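Local coordinates for mirolysin (Tannerella forsythia, PDB 6R7V), which is the latent zymogen of a pappalysin-family metallopeptidase that probably cleaves peptide bonds at a zinc site once its cysteine switch is released, at residues N265-T270 / N276-G281. The protein carries 1 engineered substitution. Residues are numbered along the deposited sequence; the frame is centred on the assembly and turned at random.
Sequences NYMDYT and NLFTKG
The rings of Tyr266 and Phe278 meet edge to face in the buried heart of this contact. Tyr266 presents its edge: CD2 sits over the centre of the Phe278 ring, 3.5 Å from Phe278 CD2. The centroids lie 4.7 Å apart and the planes are turned by 68°. Tyr266 CG stands anti to its carbonyl carbon (chi1 -60°), which swings the ring toward Asn276 and Leu277; one face then lies against their backbone. Leu277 N lies over that face, toward the rim. Met267 SD approaches the edge of the Phe278 ring, 4.2 Å from CE1.

One backbone hydrogen bond joins the segments, from Tyr266 N to Leu277 O at 3.1 Å. The same oxygen receives a CA-H contact from Asn265 CA at 3.3 Å.

Asn265 OD1 braces the turn. Residues 265-268 form a type I beta turn, and Asn265 OD1 accepts from Met267 N at 2.9 Å, an Asx turn. Asn265 CG lies anti to the backbone N (chi1 -167°), and ND2 packs 3.9 Å from Thr279 CG2. ND2 donates to Gln282 OE1, which also accepts from Thr279 N, while the Thr279 side chain N-caps helix 280-288 and its OG1 bonds to Asp234.

The turn carrying Met267 is the Met-turn expected beneath the zinc site of a metzincin. Met267 lies about 5 Å from the zinc ion by its side chain and touches the ligand His211, and Tyr266 O bonds to ND1 of the ligand His207. Aromatic packing and backbone bonding thus tie the segment leading into helix 280-288 to the floor of the metal site, and the Tyr266 carbonyl probably helps orient a zinc-binding imidazole.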
# COMPACT_ATOMS: atom_id res chain seq x y z
N ASN A 265 -12.35 -5.08 -3.73
CA ASN A 265 -11.60 -3.92 -3.23
C ASN A 265 -10.15 -4.30 -3.06
O ASN A 265 -9.85 -5.41 -2.59
CB ASN A 265 -12.19 -3.48 -1.90
CG ASN A 265 -11.69 -2.11 -1.49
OD1 ASN A 265 -10.63 -1.98 -0.88
ND2 ASN A 265 -12.41 -1.06 -1.88
N TYR A 266 -9.22 -3.38 -3.40
CA TYR A 266 -7.80 -3.71 -3.22
C TYR A 266 -7.41 -4.01 -1.79
O TYR A 266 -6.36 -4.65 -1.58
CB TYR A 266 -6.92 -2.55 -3.72
CG TYR A 266 -7.13 -2.22 -5.19
CD1 TYR A 266 -6.96 -3.18 -6.18
CD2 TYR A 266 -7.53 -0.95 -5.59
CE1 TYR A 266 -7.22 -2.90 -7.52
CE2 TYR A 266 -7.74 -0.64 -6.94
CZ TYR A 266 -7.60 -1.62 -7.89
OH TYR A 266 -7.83 -1.33 -9.21
N MET A 267 -8.19 -3.56 -0.80
CA MET A 267 -7.85 -3.76 0.60
C MET A 267 -8.43 -5.05 1.18
O MET A 267 -8.42 -5.23 2.39
CB MET A 267 -8.27 -2.55 1.43
CG MET A 267 -7.59 -1.24 0.96
SD MET A 267 -5.79 -1.34 0.61
CE MET A 267 -5.15 -1.77 2.25
N ASP A 268 -8.87 -5.97 0.30
CA ASP A 268 -9.26 -7.31 0.75
C ASP A 268 -8.04 -8.23 0.51
O ASP A 268 -6.93 -7.74 0.25
CB ASP A 268 -10.56 -7.80 0.03
CG ASP A 268 -11.37 -8.80 0.86
OD1 ASP A 268 -10.78 -9.51 1.69
OD2 ASP A 268 -12.59 -8.84 0.70
N TYR A 269 -8.22 -9.56 0.65
CA TYR A 269 -7.15 -10.55 0.49
C TYR A 269 -7.35 -11.42 -0.74
O TYR A 269 -6.75 -12.49 -0.85
CB TYR A 269 -7.03 -11.46 1.73
CG TYR A 269 -6.20 -10.94 2.89
CD1 TYR A 269 -5.50 -9.73 2.79
CD2 TYR A 269 -6.08 -11.67 4.06
CE1 TYR A 269 -4.67 -9.30 3.83
CE2 TYR A 269 -5.28 -11.24 5.11
CZ TYR A 269 -4.56 -10.06 4.98
OH TYR A 269 -3.81 -9.61 6.04
N THR A 270 -8.18 -10.96 -1.68
CA THR A 270 -8.47 -11.72 -2.88
C THR A 270 -7.30 -11.73 -3.89
O THR A 270 -6.35 -10.94 -3.77
CB THR A 270 -9.74 -11.17 -3.52
OG1 THR A 270 -9.65 -9.76 -3.54
CG2 THR A 270 -10.99 -11.59 -2.75
N ASN A 276 -10.35 -4.76 -8.36
CA ASN A 276 -10.48 -3.76 -9.42
C ASN A 276 -10.98 -2.39 -8.94
O ASN A 276 -11.28 -1.55 -9.80
CB ASN A 276 -11.38 -4.28 -10.57
CG ASN A 276 -12.66 -4.86 -10.04
OD1 ASN A 276 -13.41 -4.19 -9.34
ND2 ASN A 276 -12.91 -6.15 -10.31
N LEU A 277 -11.02 -2.11 -7.61
CA LEU A 277 -11.38 -0.75 -7.22
C LEU A 277 -10.91 -0.36 -5.85
O LEU A 277 -10.71 -1.19 -4.94
CB LEU A 277 -12.91 -0.44 -7.29
CG LEU A 277 -13.75 -0.85 -6.06
CD1 LEU A 277 -15.12 -0.15 -6.08
CD2 LEU A 277 -13.98 -2.36 -6.00
N PHE A 278 -10.75 0.98 -5.72
CA PHE A 278 -10.81 1.72 -4.48
C PHE A 278 -12.14 2.41 -4.47
O PHE A 278 -12.65 2.73 -5.55
CB PHE A 278 -9.72 2.79 -4.33
CG PHE A 278 -8.31 2.28 -4.07
CD1 PHE A 278 -7.98 1.65 -2.87
CD2 PHE A 278 -7.30 2.53 -4.99
CE1 PHE A 278 -6.67 1.25 -2.62
CE2 PHE A 278 -5.99 2.12 -4.74
CZ PHE A 278 -5.69 1.46 -3.57
N THR A 279 -12.67 2.74 -3.30
CA THR A 279 -13.89 3.54 -3.28
C THR A 279 -13.58 5.04 -3.21
O THR A 279 -12.45 5.45 -2.87
CB THR A 279 -14.77 3.20 -2.09
OG1 THR A 279 -14.15 3.63 -0.87
CG2 THR A 279 -15.16 1.76 -2.02
N LYS A 280 -14.60 5.88 -3.44
CA LYS A 280 -14.42 7.33 -3.26
C LYS A 280 -14.00 7.66 -1.81
O LYS A 280 -13.19 8.56 -1.59
CB LYS A 280 -15.72 8.06 -3.59
CG LYS A 280 -16.04 7.98 -5.09
CD LYS A 280 -17.44 8.50 -5.39
CE LYS A 280 -17.76 8.39 -6.86
NZ LYS A 280 -19.18 8.78 -7.13
N GLY A 281 -14.59 6.96 -0.83
CA GLY A 281 -14.23 7.21 0.57
C GLY A 281 -12.79 6.86 0.88
O GLY A 281 -12.12 7.56 1.66